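Local coordinates for protein Ral guanine nucleotide dissociation stimulator-like 2 (Mus musculus, PDB 4JGW) that probably acts as a guanine nucleotide exchange factor and putative effector of Ras or Rap, associating in vitro with GTP-bound Rap1A and H-Ras, at residues F253-A257 with S308-V313; V198-A203 with L290-R296. All blocks are in the same frame, centred on the assembly; numbering follows the deposited sequence.

Contact 1: F253-A257 with S308-V313; sequences FNKVA and SSVYAV
The Phe253 ring meets Ser308 and Tyr311 with its rim. Near its plane, at the edge, lie Ser308 O, 3.5 Å from Phe253 CE1, and Tyr311 CD2, 3.4 Å from Phe253 CZ. The Phe253 and Tyr311 rings pair rim to rim, neither over the face of the other, with centroids 5.9 Å apart and planes 23° from each other. Asn254 OD1 also sits in the Phe253 ring plane, at the edge on the CD2 side. Tyr390 meets both rings, and Phe347 meets Tyr311, so the pair belongs to a small aromatic cluster. With CG anti to the backbone N (chi1 171°), Phe253 reaches across to the backbone of the second helix.

The segments 253-257 and 308-313, from two helices of the Ras-GEF (CDC25-homology) domain, cross at -44° with axes 8.4 Å apart. Ala312 points its methyl at the partner helix, and Phe253 and Val256 close around it: Ala312 CB lies 3.8 Å from Val256 CG1, the branch that also touches Val313 CG2. Ser309 OG brushes both Val256 methyls. One turn beyond Phe253, Ala257 CB settles 3.4 Å from Ala312 O, and the Ala257 CA-H offers the same oxygen a bent contact.

Alanines bring the backbones together, with Ala257 CA only 4.7 Å from Ala312 CA. Cohesion across the interface is therefore mainly apolar and aromatic, while nearby polar groups bond within the fold: the Ser309 hydroxyl to Asp214 on helix 203-219, and Ser308 O to Ala312 N in its own helix.

Contact 2: V198-A203 with L290-R296; sequences VLVFLA and LLEKWIR
Lys293 leaves its helix with CG anti to the backbone N and then bends at chi2 (66°), which carries the ammonium into the 3-10 turn and loop of 198-202 that lead into helix 203-219 of the Ras-GEF fold. There Lys293 NZ donates to Phe201 O at 2.6 Å, in the carbonyl plane and with a C=O...N angle of 159°. The bonded carbonyl immediately precedes Leu202, the N-cap residue, which would hold the turn just where the helix starts. On the way Lys293 CE passes 3.3 Å from Val198 O, while Lys293 CB and CG pack against Leu199 CD2.

The apolar half of the contact hangs on Val198, whose CB is directed at the helix and whose two methyls divide the work. Val198 CG2 lies over one face of the Trp294 indole, offset toward the rim, 3.8 Å from the centroid of the six-membered ring and 21° off its normal, a CH-pi contact. Val198 CG1 takes Leu290 CD2 at 3.7 Å. The same Leu290 methyl also touches Leu199 CG, the two leucine side chains crossing at about a right angle. Trp294 NE1 is tied to Ser263 OG on helix 244-264, which would help fix the indole's rotation.

Toward the other end, the first turn of helix 203-219 meets helix 284-303 directly: Ala203 CB packs 3.5 Å from Arg296 CG.

In the fold
Contacts 1 and 2 lie about 14 Å apart, centre to centre, within the helical Ras-GEF part of the chain. Helices 284-303 and 307-318 follow one another and carry one side of each; they touch where Val313 CG1 lies 3.4 Å from Trp294 O. Two other helices tie the pair together. Helix 244-264 supplies 253-257 to contact 1, and farther along it Val260 and Val264 pack on Trp294. Helix 203-219, which begins at contact 2, runs on to place Leu210 against Val256 and Ser309. The centre of contact 2, which is partly buried, lies about 30 Å from the centre of the chain, that of contact 1, a buried crossing, about 17 Å.

Contact 1: F253-A257 with S308-V313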
loop_
_atom_site.group_PDB
_atom_site.type_symbol
_atom_site.label_atom_id
_atom_site.label_comp_id
_atom_site.label_asym_id
_atom_site.label_seq_id
_atom_site.Cartn_x
_atom_site.Cartn_y
_atom_site.Cartn_z
ATOM N N PHE A 253 0.421 7.785 11.692
ATOM C CA PHE A 253 -0.913 8.366 11.541
ATOM C C PHE A 253 -1.555 8.621 12.906
ATOM O O PHE A 253 -2.096 9.703 13.147
ATOM C CB PHE A 253 -1.810 7.461 10.683
ATOM C CG PHE A 253 -3.257 7.888 10.650
ATOM C CD1 PHE A 253 -3.716 8.751 9.661
ATOM C CD2 PHE A 253 -4.160 7.420 11.606
ATOM C CE1 PHE A 253 -5.050 9.146 9.622
ATOM C CE2 PHE A 253 -5.496 7.813 11.583
ATOM C CZ PHE A 253 -5.942 8.679 10.589
ATOM N N ASN A 254 -1.483 7.621 13.786
ATOM C CA ASN A 254 -2.038 7.713 15.138
ATOM C C ASN A 254 -1.288 8.701 16.032
ATOM O O ASN A 254 -1.891 9.329 16.904
ATOM C CB ASN A 254 -2.088 6.332 15.804
ATOM C CG ASN A 254 -3.132 5.405 15.182
ATOM O OD1 ASN A 254 -4.101 5.850 14.560
ATOM N ND2 ASN A 254 -2.939 4.104 15.365
ATOM N N LYS A 255 0.022 8.829 15.813
ATOM C CA LYS A 255 0.848 9.795 16.544
ATOM C C LYS A 255 0.461 11.234 16.209
ATOM O O LYS A 255 0.415 12.093 17.095
ATOM C CB LYS A 255 2.339 9.580 16.256
ATOM C CG LYS A 255 2.970 8.422 17.009
ATOM C CD LYS A 255 4.480 8.381 16.794
ATOM C CE LYS A 255 5.065 7.047 17.250
ATOM N NZ LYS A 255 6.534 6.958 17.003
ATOM N N VAL A 256 0.185 11.485 14.930
ATOM C CA VAL A 256 -0.229 12.809 14.463
ATOM C C VAL A 256 -1.605 13.163 15.034
ATOM O O VAL A 256 -1.794 14.254 15.579
ATOM C CB VAL A 256 -0.224 12.900 12.911
ATOM C CG1 VAL A 256 -0.770 14.243 12.435
ATOM C CG2 VAL A 256 1.182 12.681 12.368
ATOM N N ALA A 257 -2.549 12.229 14.917
ATOM C CA ALA A 257 -3.891 12.384 15.482
ATOM C C ALA A 257 -3.840 12.555 16.997
ATOM O O ALA A 257 -4.599 13.343 17.566
ATOM C CB ALA A 257 -4.772 11.196 15.109
ATOM N N SER A 308 -2.978 11.739 4.136
ATOM C CA SER A 308 -2.798 10.941 5.344
ATOM C C SER A 308 -2.864 11.814 6.603
ATOM O O SER A 308 -3.615 11.510 7.535
ATOM C CB SER A 308 -1.476 10.174 5.295
ATOM O OG SER A 308 -1.336 9.346 6.436
ATOM N N SER A 309 -2.088 12.897 6.625
ATOM C CA SER A 309 -2.091 13.805 7.775
ATOM C C SER A 309 -3.301 14.739 7.803
ATOM O O SER A 309 -3.718 15.172 8.879
ATOM C CB SER A 309 -0.781 14.582 7.882
ATOM O OG SER A 309 0.173 13.829 8.610
ATOM N N VAL A 310 -3.866 15.039 6.632
ATOM C CA VAL A 310 -5.148 15.751 6.564
ATOM C C VAL A 310 -6.197 14.980 7.358
ATOM O O VAL A 310 -6.884 15.554 8.202
ATOM C CB VAL A 310 -5.642 15.971 5.108
ATOM C CG1 VAL A 310 -7.100 16.430 5.086
ATOM C CG2 VAL A 310 -4.782 16.992 4.412
ATOM N N TYR A 311 -6.294 13.678 7.094
ATOM C CA TYR A 311 -7.255 12.829 7.788
ATOM C C TYR A 311 -6.900 12.627 9.255
ATOM O O TYR A 311 -7.789 12.555 10.098
ATOM C CB TYR A 311 -7.426 11.476 7.093
ATOM C CG TYR A 311 -8.598 10.684 7.636
ATOM C CD1 TYR A 311 -9.911 11.096 7.406
ATOM C CD2 TYR A 311 -8.397 9.536 8.393
ATOM C CE1 TYR A 311 -10.992 10.376 7.909
ATOM C CE2 TYR A 311 -9.472 8.807 8.901
ATOM C CZ TYR A 311 -10.763 9.233 8.654
ATOM O OH TYR A 311 -11.825 8.516 9.153
ATOM N N ALA A 312 -5.604 12.538 9.552
ATOM C CA ALA A 312 -5.136 12.393 10.927
ATOM C C ALA A 312 -5.599 13.566 11.785
ATOM O O ALA A 312 -6.121 13.369 12.881
ATOM C CB ALA A 312 -3.622 12.261 10.968
ATOM N N VAL A 313 -5.428 14.778 11.262
ATOM C CA VAL A 313 -5.791 15.995 11.981
ATOM C C VAL A 313 -7.308 16.181 12.036
ATOM O O VAL A 313 -7.859 16.465 13.098
ATOM C CB VAL A 313 -5.097 17.248 11.376
ATOM C CG1 VAL A 313 -5.564 18.518 12.070
ATOM C CG2 VAL A 313 -3.581 17.122 11.484
#

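Contact 2: V198-A203 with L290-R296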
loop_
_atom_site.group_PDB
_atom_site.type_symbol
_atom_site.label_atom_id
_atom_site.label_comp_id
_atom_site.label_asym_id
_atom_site.label_seq_id
_atom_site.Cartn_x
_atom_site.Cartn_y
_atom_site.Cartn_z
ATOM N N VAL A 198 3.069 23.585 19.221
ATOM C CA VAL A 198 2.674 23.588 17.810
ATOM C C VAL A 198 2.526 25.032 17.306
ATOM O O VAL A 198 2.748 25.314 16.127
ATOM C CB VAL A 198 1.372 22.761 17.570
ATOM C CG1 VAL A 198 0.178 23.367 18.304
ATOM C CG2 VAL A 198 1.076 22.616 16.080
ATOM N N LEU A 199 2.180 25.933 18.228
ATOM C CA LEU A 199 2.006 27.360 17.948
ATOM C C LEU A 199 3.315 28.071 17.606
ATOM O O LEU A 199 3.306 29.094 16.925
ATOM C CB LEU A 199 1.348 28.056 19.149
ATOM C CG LEU A 199 -0.079 27.670 19.554
ATOM C CD1 LEU A 199 -0.427 28.272 20.905
ATOM C CD2 LEU A 199 -1.106 28.088 18.500
ATOM N N VAL A 200 4.429 27.521 18.084
ATOM C CA VAL A 200 5.761 28.117 17.927
ATOM C C VAL A 200 6.323 27.998 16.501
ATOM O O VAL A 200 7.171 28.798 16.090
ATOM C CB VAL A 200 6.753 27.529 18.978
ATOM C CG1 VAL A 200 8.207 27.818 18.621
ATOM C CG2 VAL A 200 6.432 28.070 20.369
ATOM N N PHE A 201 5.845 27.007 15.752
ATOM C CA PHE A 201 6.295 26.793 14.376
ATOM C C PHE A 201 5.257 27.280 13.372
ATOM O O PHE A 201 4.073 27.355 13.684
ATOM C CB PHE A 201 6.598 25.314 14.130
ATOM C CG PHE A 201 7.511 24.697 15.153
ATOM C CD1 PHE A 201 7.003 23.837 16.122
ATOM C CD2 PHE A 201 8.876 24.970 15.145
ATOM C CE1 PHE A 201 7.839 23.259 17.071
ATOM C CE2 PHE A 201 9.725 24.397 16.087
ATOM C CZ PHE A 201 9.206 23.541 17.055
ATOM N N LEU A 202 5.709 27.613 12.167
ATOM C CA LEU A 202 4.804 28.003 11.092
ATOM C C LEU A 202 4.053 26.782 10.559
ATOM O O LEU A 202 4.609 25.683 10.495
ATOM C CB LEU A 202 5.568 28.725 9.974
ATOM C CG LEU A 202 6.022 30.161 10.276
ATOM C CD1 LEU A 202 7.160 30.587 9.358
ATOM C CD2 LEU A 202 4.861 31.150 10.186
ATOM N N ALA A 203 2.789 26.985 10.192
ATOM C CA ALA A 203 1.887 25.888 9.824
ATOM C C ALA A 203 2.329 25.129 8.577
ATOM O O ALA A 203 2.247 23.901 8.537
ATOM C CB ALA A 203 0.469 26.397 9.660
ATOM N N LEU A 290 -5.251 27.081 19.307
ATOM C CA LEU A 290 -4.701 25.759 19.026
ATOM C C LEU A 290 -5.539 25.017 17.984
ATOM O O LEU A 290 -4.987 24.382 17.085
ATOM C CB LEU A 290 -4.577 24.942 20.314
ATOM C CG LEU A 290 -3.446 25.359 21.263
ATOM C CD1 LEU A 290 -3.788 25.013 22.702
ATOM C CD2 LEU A 290 -2.117 24.736 20.859
ATOM N N LEU A 291 -6.862 25.111 18.103
ATOM C CA LEU A 291 -7.774 24.540 17.108
ATOM C C LEU A 291 -7.532 25.160 15.732
ATOM O O LEU A 291 -7.385 24.443 14.742
ATOM C CB LEU A 291 -9.237 24.737 17.520
ATOM C CG LEU A 291 -9.804 23.944 18.703
ATOM C CD1 LEU A 291 -11.147 24.524 19.125
ATOM C CD2 LEU A 291 -9.940 22.463 18.379
ATOM N N GLU A 292 -7.479 26.492 15.693
ATOM C CA GLU A 292 -7.197 27.251 14.472
ATOM C C GLU A 292 -5.848 26.866 13.865
ATOM O O GLU A 292 -5.719 26.758 12.644
ATOM C CB GLU A 292 -7.234 28.758 14.758
ATOM C CG GLU A 292 -8.639 29.326 14.986
ATOM C CD GLU A 292 -8.647 30.623 15.794
ATOM O OE1 GLU A 292 -7.571 31.232 15.991
ATOM O OE2 GLU A 292 -9.741 31.036 16.235
ATOM N N LYS A 293 -4.854 26.652 14.725
ATOM C CA LYS A 293 -3.516 26.259 14.291
ATOM C C LYS A 293 -3.509 24.904 13.581
ATOM O O LYS A 293 -2.932 24.770 12.500
ATOM C CB LYS A 293 -2.545 26.241 15.477
ATOM C CG LYS A 293 -1.089 25.983 15.098
ATOM C CD LYS A 293 -0.524 27.129 14.274
ATOM C CE LYS A 293 0.928 26.897 13.939
ATOM N NZ LYS A 293 1.633 28.186 13.708
ATOM N N TRP A 294 -4.150 23.911 14.196
ATOM C CA TRP A 294 -4.223 22.564 13.634
ATOM C C TRP A 294 -5.066 22.500 12.364
ATOM O O TRP A 294 -4.749 21.737 11.448
ATOM C CB TRP A 294 -4.738 21.563 14.670
ATOM C CG TRP A 294 -3.701 21.159 15.675
ATOM C CD1 TRP A 294 -3.687 21.463 17.004
ATOM C CD2 TRP A 294 -2.520 20.382 15.428
ATOM N NE1 TRP A 294 -2.575 20.925 17.602
ATOM C CE2 TRP A 294 -1.841 20.254 16.660
ATOM C CE3 TRP A 294 -1.967 19.785 14.286
ATOM C CZ2 TRP A 294 -0.640 19.548 16.786
ATOM C CZ3 TRP A 294 -0.772 19.083 14.411
ATOM C CH2 TRP A 294 -0.123 18.972 15.655
ATOM N N ILE A 295 -6.133 23.300 12.321
ATOM C CA ILE A 295 -6.957 23.444 11.120
ATOM C C ILE A 295 -6.095 23.924 9.949
ATOM O O ILE A 295 -6.178 23.381 8.843
ATOM C CB ILE A 295 -8.156 24.413 11.350
ATOM C CG1 ILE A 295 -9.229 23.746 12.218
ATOM C CG2 ILE A 295 -8.768 24.862 10.023
ATOM C CD1 ILE A 295 -10.248 24.709 12.814
ATOM N N ARG A 296 -5.265 24.931 10.212
ATOM C CA ARG A 296 -4.375 25.497 9.207
ATOM C C ARG A 296 -3.278 24.510 8.798
ATOM O O ARG A 296 -2.899 24.453 7.628
ATOM C CB ARG A 296 -3.775 26.818 9.709
ATOM C CG ARG A 296 -2.755 27.471 8.778
ATOM C CD ARG A 296 -3.337 27.854 7.419
ATOM N NE ARG A 296 -4.397 28.855 7.524
ATOM C CZ ARG A 296 -4.191 30.160 7.677
ATOM N NH1 ARG A 296 -2.957 30.644 7.753
ATOM N NH2 ARG A 296 -5.225 30.983 7.759
#